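Local coordinates for protein K7 (PDB 3JRV) that inhibits the human RNA helicase DDX3 by binding it, blocks IRF3 and NF-kappa-B activation, and so weakens the host's innate immune response, at residues A[13-18]-A[52-57]; A[24-29]-A[139-144]; A[32-37]-A[104-109]. All coordinates share one frame; numbering follows the deposited sequence. Where two conformers were deposited one is given.

Contact 1 (A[13-18]-A[52-57]); sequences YFVDDD and RLYKEL
Phe14 and Val15, at the start of a type I beta turn (Phe14 to Asp17), lie against Tyr54 on the short helix 52-58 of this Bcl-2-like helical fold. Val15 CA sits over one face of the Tyr54 ring, 3.8 Å from its centroid and 14° off the normal, a CH-pi contact. Val15 CG2, anti to its own backbone N, reaches the rim at Tyr54 CE2 (3.9 Å), while Phe14 CB meets Tyr54 CE1 at 3.8 Å. Phe14 CD1 also packs on the Leu53 methyl CD2 (4.2 Å). The Tyr54 hydroxyl is hydrogen-bonded to Glu32 of helix 26-42, which also receives the N-H of Phe14. Two direct polar bonds hold the loop to the first turn of the helix. Leu53 N donates to Asp17 O (3.1 Å), and Arg52 N points almost straight at Asp18 OD1 (2.9 Å, 178°), arriving on the anti side and 31° out of the carboxylate plane. A water links the two backbones: it accepts the N-H of Tyr54 and lies against the carbonyls of Phe14 and Asp17, nearer the latter, with its oxygen 2.7 Å from Asp17 O.

Contact 2 (A[24-29]-A[139-144]); sequences DSIIDL and ILILFL
No flat group takes part where Ile26 meets Leu140, Ile141 and Leu144, so this contact has no ring face or edge and is built from branched aliphatic chains alone. The one ring in the two segments, that of Phe143, meets Phe99 of helix 95-114 instead. Ile26, in the first turn of helix 26-42, is the central group, and its two branches divide the work. The methyl Ile26 CG2, lying anti to the backbone N, meets Leu140 CD2 at 3.7 Å. The other branch, bent at chi2 (-75°), brings Ile26 CD1 against Ile141 CB (3.8 Å) and, more loosely, Leu144 CD1 (4.4 Å). Both the Leu140 and Ile141 side chains run obliquely across that of Ile26. One turn further on, Leu29 CD2 approaches the same Leu144 methyl, CD1, at 4.2 Å, so that methyl is shared between two residues of the facing helix. No hydrogen bond crosses, and all five side chains are buried. The contact joins the beginning of helix 26-42 to the C-terminal helix 134-148. Helix 52-58 closes in through Leu53, which touches both Leu29 and Leu144, while Phe99 of helix 95-114 packs on Leu140.

Contact 3 (A[32-37]-A[104-109]); sequences EYITWR and ICAKIT
Thr109 OG1 donates a hydrogen bond of 2.8 Å to Ile34 O, a buried side-chain-to-backbone link between two helices. With chi1 at 68°, OG1 lies between the threonine's backbone N and carbonyl carbon and is directed across the interface; it meets the Ile34 carbonyl with a C=O...O angle of 143°, tilted from the carbonyl plane. The methyls close beside this bond, Ile34 CG2 touching Thr109 CG2 at 3.5 Å, with the two side chains at about a right angle. The other end of Ile34 leads toward the preceding turn, where Ile34 CD1 meets Cys105 CB (3.7 Å) and Ala106 N (3.5 Å). Helices 26-42 and 95-114 thus pack near the centre of the Bcl-2-like bundle, their short segments running roughly parallel with a crossing angle of -34° and axes 8.2 Å apart. The small Ala106 allows its CA to come within 5.3 Å of Ile34 CA. Aromatic packing from the bound DDX3 peptide reaches Ile34, Cys105 and Thr109, so both helices contribute to the surface that receives the peptide. On the other flank Ala106 CB is met by Arg37 NH1 at 3.6 Å. Arg37 NH1 donates to Tyr33 OH (2.7 Å), which lies in the guanidinium plane, and Arg37 NH2 forms salt bridges with Asp61 and Glu110, which together probably fix the rotation of the guanidinium.

Helix 26-42 ties the three sites together. Contacts 2 and 3 use its start and its middle, their centres about 16 Å apart, and contact 1 lies about 12 Å from contact 2 and 13 Å from contact 3 (centre to centre). Along the chain the loop 13-18 comes first, then helix 26-42, helix 52-58, helix 95-114 and finally helix 134-148, so contact 1 interleaves with both others while contact 3 falls within the span of contact 2. Leu29 of contact 2 packs on Phe14 of contact 1, and segment 32-37 reaches contact 1 through Glu32 and Trp36. Helix 26-42 thereby meets the loop, helix 95-114 and the C-terminal helix 134-148, and also faces the DDX3 peptide.

Contact 1 (A[13-18]-A[52-57])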
loop_
_atom_site.group_PDB
_atom_site.type_symbol
_atom_site.label_atom_id
_atom_site.label_comp_id
_atom_site.label_asym_id
_atom_site.label_seq_id
_atom_site.Cartn_x
_atom_site.Cartn_y
_atom_site.Cartn_z
ATOM N N TYR A 13 3.815 12.233 -5.029
ATOM C CA TYR A 13 3.555 13.522 -4.406
ATOM C C TYR A 13 3.711 13.507 -2.897
ATOM O O TYR A 13 3.937 14.580 -2.298
ATOM C CB TYR A 13 2.137 13.952 -4.740
ATOM C CG TYR A 13 1.984 14.249 -6.205
ATOM C CD1 TYR A 13 2.389 15.483 -6.740
ATOM C CD2 TYR A 13 1.445 13.295 -7.063
ATOM C CE1 TYR A 13 2.276 15.722 -8.095
ATOM C CE2 TYR A 13 1.291 13.553 -8.411
ATOM C CZ TYR A 13 1.693 14.765 -8.916
ATOM O OH TYR A 13 1.559 14.984 -10.279
ATOM N N PHE A 14 3.599 12.326 -2.270
ATOM C CA PHE A 14 3.660 12.284 -0.812
ATOM C C PHE A 14 4.971 11.759 -0.245
ATOM O O PHE A 14 5.136 11.671 0.995
ATOM C CB PHE A 14 2.532 11.402 -0.263
ATOM C CG PHE A 14 1.143 11.904 -0.588
ATOM C CD1 PHE A 14 0.461 12.725 0.303
ATOM C CD2 PHE A 14 0.503 11.500 -1.760
ATOM C CE1 PHE A 14 -0.864 13.142 0.020
ATOM C CE2 PHE A 14 -0.787 11.923 -2.063
ATOM C CZ PHE A 14 -1.457 12.769 -1.198
ATOM N N VAL A 15 5.898 11.377 -1.131
ATOM C CA VAL A 15 7.101 10.640 -0.729
ATOM C C VAL A 15 7.952 11.314 0.340
ATOM O O VAL A 15 8.525 10.597 1.171
ATOM C CB VAL A 15 7.950 10.263 -1.957
ATOM C CG1 VAL A 15 8.520 11.515 -2.668
ATOM C CG2 VAL A 15 9.114 9.332 -1.574
ATOM N N ASP A 16 8.009 12.661 0.352
ATOM C CA ASP A 16 8.789 13.379 1.333
ATOM C C ASP A 16 7.971 14.034 2.464
ATOM O O ASP A 16 8.538 14.738 3.323
ATOM C CB ASP A 16 9.693 14.407 0.639
ATOM C CG ASP A 16 10.821 13.733 -0.093
ATOM O OD1 ASP A 16 11.459 12.842 0.517
ATOM O OD2 ASP A 16 11.063 14.084 -1.264
ATOM N N ASP A 17 6.670 13.741 2.499
ATOM C CA ASP A 17 5.784 14.414 3.484
ATOM C C ASP A 17 5.973 13.780 4.876
ATOM O O ASP A 17 6.207 12.564 5.009
ATOM C CB ASP A 17 4.314 14.269 3.079
ATOM C CG ASP A 17 3.945 15.038 1.825
ATOM O OD1 ASP A 17 4.803 15.736 1.232
ATOM O OD2 ASP A 17 2.768 14.963 1.443
ATOM N N ASP A 18 5.887 14.607 5.911
ATOM C CA ASP A 18 5.946 14.169 7.293
ATOM C C ASP A 18 4.576 14.210 7.934
ATOM O O ASP A 18 4.457 13.807 9.076
ATOM C CB ASP A 18 6.862 15.066 8.120
ATOM C CG ASP A 18 8.352 14.806 7.848
ATOM O OD1 ASP A 18 8.679 13.815 7.136
ATOM O OD2 ASP A 18 9.214 15.622 8.275
ATOM N N ARG A 52 8.329 10.934 7.070
ATOM C CA ARG A 52 7.716 10.228 8.204
ATOM C C ARG A 52 6.397 9.569 7.837
ATOM O O ARG A 52 6.036 8.572 8.454
ATOM C CB ARG A 52 7.566 11.140 9.452
ATOM C CG ARG A 52 8.919 11.588 10.045
ATOM C CD ARG A 52 8.759 12.459 11.313
ATOM N NE ARG A 52 8.322 11.602 12.418
ATOM C CZ ARG A 52 7.412 11.919 13.346
ATOM N NH1 ARG A 52 6.815 13.100 13.342
ATOM N NH2 ARG A 52 7.087 11.040 14.287
ATOM N N LEU A 53 5.650 10.138 6.876
ATOM C CA LEU A 53 4.355 9.579 6.482
ATOM C C LEU A 53 4.537 8.195 5.832
ATOM O O LEU A 53 3.939 7.195 6.258
ATOM C CB LEU A 53 3.628 10.547 5.554
ATOM C CG LEU A 53 2.287 10.099 4.967
ATOM C CD1 LEU A 53 1.307 9.741 6.098
ATOM C CD2 LEU A 53 1.762 11.191 4.031
ATOM N N TYR A 54 5.384 8.130 4.812
ATOM C CA TYR A 54 5.722 6.821 4.206
ATOM C C TYR A 54 6.311 5.866 5.225
ATOM O O TYR A 54 5.961 4.689 5.223
ATOM C CB TYR A 54 6.705 7.005 3.047
ATOM C CG TYR A 54 6.055 7.169 1.702
ATOM C CD1 TYR A 54 4.858 7.851 1.533
ATOM C CD2 TYR A 54 6.740 6.757 0.550
ATOM C CE1 TYR A 54 4.321 8.101 0.251
ATOM C CE2 TYR A 54 6.191 6.940 -0.704
ATOM C CZ TYR A 54 4.982 7.577 -0.864
ATOM O OH TYR A 54 4.564 7.791 -2.151
ATOM N N LYS A 55 7.200 6.337 6.094
ATOM C CA LYS A 55 7.786 5.450 7.135
ATOM C C LYS A 55 6.665 4.864 8.009
ATOM O O LYS A 55 6.716 3.686 8.365
ATOM C CB LYS A 55 8.843 6.199 7.960
ATOM C CG LYS A 55 10.149 6.347 7.158
ATOM C CD LYS A 55 11.196 7.102 7.937
ATOM C CE LYS A 55 12.436 7.300 7.086
ATOM N NZ LYS A 55 13.158 8.477 7.618
ATOM N N GLU A 56 5.656 5.681 8.367
ATOM C CA GLU A 56 4.544 5.138 9.150
ATOM C C GLU A 56 3.804 4.047 8.396
ATOM O O GLU A 56 3.457 3.007 8.986
ATOM C CB GLU A 56 3.529 6.223 9.530
ATOM C CG GLU A 56 3.768 6.951 10.830
ATOM C CD GLU A 56 4.242 6.113 12.018
ATOM O OE1 GLU A 56 3.598 5.154 12.548
ATOM O OE2 GLU A 56 5.247 6.569 12.551
ATOM N N LEU A 57 3.553 4.266 7.100
ATOM C CA LEU A 57 2.879 3.238 6.278
ATOM C C LEU A 57 3.740 1.985 6.201
ATOM O O LEU A 57 3.181 0.864 6.226
ATOM C CB LEU A 57 2.543 3.752 4.859
ATOM C CG LEU A 57 1.596 4.981 4.897
ATOM C CD1 LEU A 57 1.405 5.454 3.430
ATOM C CD2 LEU A 57 0.273 4.561 5.479
HETATM O O HOH W 1 6.513 10.408 3.431
#

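Contact 2 (A[24-29]-A[139-144])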
loop_
_atom_site.group_PDB
_atom_site.type_symbol
_atom_site.label_atom_id
_atom_site.label_comp_id
_atom_site.label_asym_id
_atom_site.label_seq_id
_atom_site.Cartn_x
_atom_site.Cartn_y
_atom_site.Cartn_z
ATOM N N ASP A 24 -9.408 13.760 2.169
ATOM C CA ASP A 24 -9.650 13.597 0.745
ATOM C C ASP A 24 -8.369 13.222 -0.004
ATOM O O ASP A 24 -8.411 12.999 -1.216
ATOM C CB ASP A 24 -10.285 14.852 0.125
ATOM C CG ASP A 24 -11.779 15.005 0.495
ATOM O OD1 ASP A 24 -12.451 14.039 0.977
ATOM O OD2 ASP A 24 -12.263 16.155 0.351
ATOM N N SER A 25 -7.250 13.152 0.713
ATOM C CA SER A 25 -5.976 12.734 0.117
ATOM C C SER A 25 -5.600 11.296 0.450
ATOM O O SER A 25 -4.607 10.794 -0.043
ATOM C CB SER A 25 -4.844 13.675 0.547
ATOM O OG SER A 25 -5.039 14.935 -0.068
ATOM N N ILE A 26 -6.397 10.645 1.293
ATOM C CA ILE A 26 -6.014 9.354 1.833
ATOM C C ILE A 26 -5.962 8.265 0.756
ATOM O O ILE A 26 -4.993 7.492 0.715
ATOM C CB ILE A 26 -6.932 8.935 3.022
ATOM C CG1 ILE A 26 -6.580 9.747 4.263
ATOM C CG2 ILE A 26 -6.804 7.432 3.328
ATOM C CD1 ILE A 26 -5.268 9.346 4.980
ATOM N N ILE A 27 -6.971 8.213 -0.102
ATOM C CA ILE A 27 -6.961 7.212 -1.197
ATOM C C ILE A 27 -5.761 7.432 -2.122
ATOM O O ILE A 27 -5.071 6.467 -2.507
ATOM C CB ILE A 27 -8.297 7.191 -1.968
ATOM C CG1 ILE A 27 -9.367 6.628 -1.035
ATOM C CG2 ILE A 27 -8.201 6.313 -3.250
ATOM C CD1 ILE A 27 -10.782 6.574 -1.641
ATOM N N ASP A 28 -5.519 8.689 -2.486
ATOM C CA ASP A 28 -4.377 8.987 -3.360
ATOM C C ASP A 28 -3.080 8.545 -2.696
ATOM O O ASP A 28 -2.173 8.004 -3.370
ATOM C CB ASP A 28 -4.291 10.487 -3.669
ATOM C CG ASP A 28 -5.414 10.978 -4.558
ATOM O OD1 ASP A 28 -5.959 10.215 -5.397
ATOM O OD2 ASP A 28 -5.826 12.138 -4.354
ATOM N N LEU A 29 -2.952 8.795 -1.391
ATOM C CA LEU A 29 -1.735 8.453 -0.676
ATOM C C LEU A 29 -1.528 6.917 -0.705
ATOM O O LEU A 29 -0.429 6.416 -0.960
ATOM C CB LEU A 29 -1.903 8.889 0.801
ATOM C CG LEU A 29 -0.842 8.317 1.741
ATOM C CD1 LEU A 29 0.596 8.725 1.408
ATOM C CD2 LEU A 29 -1.172 8.637 3.263
ATOM N N ILE A 139 -10.368 5.802 10.038
ATOM C CA ILE A 139 -9.498 5.034 10.918
ATOM C C ILE A 139 -8.036 5.405 10.573
ATOM O O ILE A 139 -7.210 5.637 11.449
ATOM C CB ILE A 139 -9.718 3.524 10.746
ATOM C CG1 ILE A 139 -11.047 3.136 11.418
ATOM C CG2 ILE A 139 -8.533 2.729 11.375
ATOM C CD1 ILE A 139 -11.538 1.779 11.017
ATOM N N LEU A 140 -7.712 5.346 9.291
ATOM C CA LEU A 140 -6.337 5.566 8.854
ATOM C C LEU A 140 -5.861 6.989 9.154
ATOM O O LEU A 140 -4.797 7.187 9.739
ATOM C CB LEU A 140 -6.175 5.229 7.375
ATOM C CG LEU A 140 -4.743 5.434 6.859
ATOM C CD1 LEU A 140 -3.731 4.623 7.673
ATOM C CD2 LEU A 140 -4.683 5.124 5.364
ATOM N N ILE A 141 -6.659 7.985 8.799
ATOM C CA ILE A 141 -6.147 9.360 8.981
ATOM C C ILE A 141 -6.031 9.728 10.461
ATOM O O ILE A 141 -5.088 10.392 10.847
ATOM C CB ILE A 141 -6.944 10.419 8.219
ATOM C CG1 ILE A 141 -6.165 11.736 8.256
ATOM C CG2 ILE A 141 -8.351 10.583 8.789
ATOM C CD1 ILE A 141 -6.684 12.718 7.205
ATOM N N LEU A 142 -6.948 9.231 11.298
ATOM C CA LEU A 142 -6.847 9.535 12.733
ATOM C C LEU A 142 -5.590 8.881 13.315
ATOM O O LEU A 142 -4.906 9.448 14.151
ATOM C CB LEU A 142 -8.106 9.042 13.485
ATOM C CG LEU A 142 -9.342 9.827 13.047
ATOM C CD1 LEU A 142 -10.612 9.262 13.638
ATOM C CD2 LEU A 142 -9.197 11.362 13.243
ATOM N N PHE A 143 -5.314 7.648 12.873
ATOM C CA PHE A 143 -4.133 6.955 13.339
ATOM C C PHE A 143 -2.862 7.712 12.921
ATOM O O PHE A 143 -1.942 7.892 13.721
ATOM C CB PHE A 143 -4.114 5.519 12.806
ATOM C CG PHE A 143 -2.852 4.796 13.124
ATOM C CD1 PHE A 143 -2.690 4.111 14.339
ATOM C CD2 PHE A 143 -1.818 4.764 12.185
ATOM C CE1 PHE A 143 -1.502 3.420 14.641
ATOM C CE2 PHE A 143 -0.606 4.068 12.485
ATOM C CZ PHE A 143 -0.452 3.415 13.714
ATOM N N LEU A 144 -2.799 8.081 11.634
ATOM C CA LEU A 144 -1.612 8.759 11.152
ATOM C C LEU A 144 -1.436 10.119 11.836
ATOM O O LEU A 144 -0.315 10.457 12.212
ATOM C CB LEU A 144 -1.675 8.940 9.636
ATOM C CG LEU A 144 -1.642 7.613 8.864
ATOM C CD1 LEU A 144 -1.927 7.915 7.376
ATOM C CD2 LEU A 144 -0.265 6.959 9.028
#

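Contact 3 (A[32-37]-A[104-109])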
loop_
_atom_site.group_PDB
_atom_site.type_symbol
_atom_site.label_atom_id
_atom_site.label_comp_id
_atom_site.label_asym_id
_atom_site.label_seq_id
_atom_site.Cartn_x
_atom_site.Cartn_y
_atom_site.Cartn_z
ATOM N N GLU A 32 -0.607 5.702 -4.242
ATOM C CA GLU A 32 0.771 6.049 -4.612
ATOM C C GLU A 32 1.790 5.201 -3.855
ATOM O O GLU A 32 2.831 4.816 -4.414
ATOM C CB GLU A 32 1.010 7.559 -4.388
ATOM C CG GLU A 32 2.376 8.039 -4.542
ATOM C CD GLU A 32 2.432 9.506 -4.175
ATOM O OE1 GLU A 32 1.779 10.330 -4.890
ATOM O OE2 GLU A 32 3.071 9.776 -3.130
ATOM N N TYR A 33 1.590 5.068 -2.540
ATOM C CA TYR A 33 2.517 4.383 -1.673
ATOM C C TYR A 33 2.650 2.913 -2.153
ATOM O O TYR A 33 3.781 2.361 -2.175
ATOM C CB TYR A 33 2.004 4.473 -0.225
ATOM C CG TYR A 33 2.708 3.495 0.683
ATOM C CD1 TYR A 33 4.042 3.673 1.035
ATOM C CD2 TYR A 33 2.046 2.339 1.113
ATOM C CE1 TYR A 33 4.753 2.693 1.812
ATOM C CE2 TYR A 33 2.672 1.402 1.902
ATOM C CZ TYR A 33 4.047 1.537 2.216
ATOM O OH TYR A 33 4.713 0.612 3.001
ATOM N N ILE A 34 1.525 2.251 -2.449
ATOM C CA ILE A 34 1.610 0.857 -2.897
ATOM C C ILE A 34 2.398 0.777 -4.222
ATOM O O ILE A 34 3.251 -0.127 -4.416
ATOM C CB ILE A 34 0.184 0.249 -3.047
ATOM C CG1 ILE A 34 -0.481 0.146 -1.648
ATOM C CG2 ILE A 34 0.260 -1.100 -3.812
ATOM C CD1 ILE A 34 0.327 -0.663 -0.616
ATOM N N THR A 35 2.190 1.751 -5.102
ATOM C CA THR A 35 3.037 1.800 -6.317
ATOM C C THR A 35 4.520 2.039 -5.988
ATOM O O THR A 35 5.425 1.366 -6.495
ATOM C CB THR A 35 2.560 2.904 -7.240
ATOM O OG1 THR A 35 1.254 2.567 -7.711
ATOM C CG2 THR A 35 3.566 3.101 -8.402
ATOM N N TRP A 36 4.790 2.948 -5.058
ATOM C CA TRP A 36 6.154 3.267 -4.691
ATOM C C TRP A 36 6.917 2.021 -4.180
ATOM O O TRP A 36 8.105 1.867 -4.464
ATOM C CB TRP A 36 6.132 4.392 -3.637
ATOM C CG TRP A 36 7.516 4.821 -3.203
ATOM C CD1 TRP A 36 8.335 5.757 -3.833
ATOM C CD2 TRP A 36 8.198 4.448 -2.001
ATOM N NE1 TRP A 36 9.493 5.940 -3.108
ATOM C CE2 TRP A 36 9.433 5.160 -1.973
ATOM C CE3 TRP A 36 7.869 3.606 -0.914
ATOM C CZ2 TRP A 36 10.345 5.039 -0.909
ATOM C CZ3 TRP A 36 8.786 3.474 0.145
ATOM C CH2 TRP A 36 10.008 4.195 0.142
ATOM N N ARG A 37 6.270 1.144 -3.398
ATOM C CA ARG A 37 6.994 -0.033 -2.866
ATOM C C ARG A 37 7.457 -0.952 -4.026
ATOM O O ARG A 37 8.394 -1.714 -3.848
ATOM C CB ARG A 37 6.085 -0.838 -1.903
ATOM C CG ARG A 37 5.834 -0.020 -0.580
ATOM C CD ARG A 37 7.134 0.179 0.239
ATOM N NE ARG A 37 7.753 -1.101 0.625
ATOM C CZ ARG A 37 7.448 -1.816 1.718
ATOM N NH1 ARG A 37 6.465 -1.443 2.540
ATOM N NH2 ARG A 37 8.068 -2.983 1.944
ATOM N N ILE A 104 -0.040 -6.022 3.352
ATOM C CA ILE A 104 -0.007 -7.140 2.389
ATOM C C ILE A 104 0.111 -6.624 0.976
ATOM O O ILE A 104 0.893 -7.166 0.188
ATOM C CB ILE A 104 -1.270 -8.103 2.549
ATOM C CG1 ILE A 104 -1.079 -8.909 3.819
ATOM C CG2 ILE A 104 -1.427 -8.975 1.284
ATOM C CD1 ILE A 104 -0.188 -10.123 3.593
ATOM N N CYS A 105 -0.650 -5.573 0.657
ATOM C CA CYS A 105 -0.553 -4.992 -0.683
ATOM C C CYS A 105 0.882 -4.520 -0.928
ATOM O O CYS A 105 1.409 -4.718 -2.041
ATOM C CB CYS A 105 -1.529 -3.835 -0.857
ATOM S SG CYS A 105 -3.221 -4.389 -0.987
ATOM N N ALA A 106 1.501 -3.880 0.069
ATOM C CA ALA A 106 2.892 -3.396 -0.095
ATOM C C ALA A 106 3.829 -4.588 -0.287
ATOM O O ALA A 106 4.773 -4.525 -1.094
ATOM C CB ALA A 106 3.333 -2.596 1.121
ATOM N N LYS A 107 3.635 -5.649 0.500
ATOM C CA LYS A 107 4.496 -6.835 0.341
ATOM C C LYS A 107 4.359 -7.402 -1.054
ATOM O O LYS A 107 5.369 -7.883 -1.619
ATOM C CB LYS A 107 4.217 -7.893 1.418
ATOM C CG LYS A 107 4.726 -7.433 2.781
ATOM C CD LYS A 107 6.228 -7.633 2.984
ATOM C CE LYS A 107 6.520 -8.884 3.814
ATOM N NZ LYS A 107 7.675 -8.663 4.749
ATOM N N ILE A 108 3.144 -7.424 -1.592
ATOM C CA ILE A 108 2.919 -8.020 -2.909
ATOM C C ILE A 108 3.640 -7.163 -3.973
ATOM O O ILE A 108 4.357 -7.700 -4.810
ATOM C CB ILE A 108 1.439 -8.089 -3.252
ATOM C CG1 ILE A 108 0.764 -9.150 -2.360
ATOM C CG2 ILE A 108 1.225 -8.395 -4.744
ATOM C CD1 ILE A 108 -0.736 -8.997 -2.330
ATOM N N THR A 109 3.412 -5.846 -3.980
ATOM C CA THR A 109 4.032 -5.047 -5.045
ATOM C C THR A 109 5.561 -4.960 -4.883
ATOM O O THR A 109 6.287 -4.906 -5.886
ATOM C CB THR A 109 3.408 -3.658 -5.179
ATOM O OG1 THR A 109 3.727 -2.879 -4.016
ATOM C CG2 THR A 109 1.895 -3.808 -5.356
#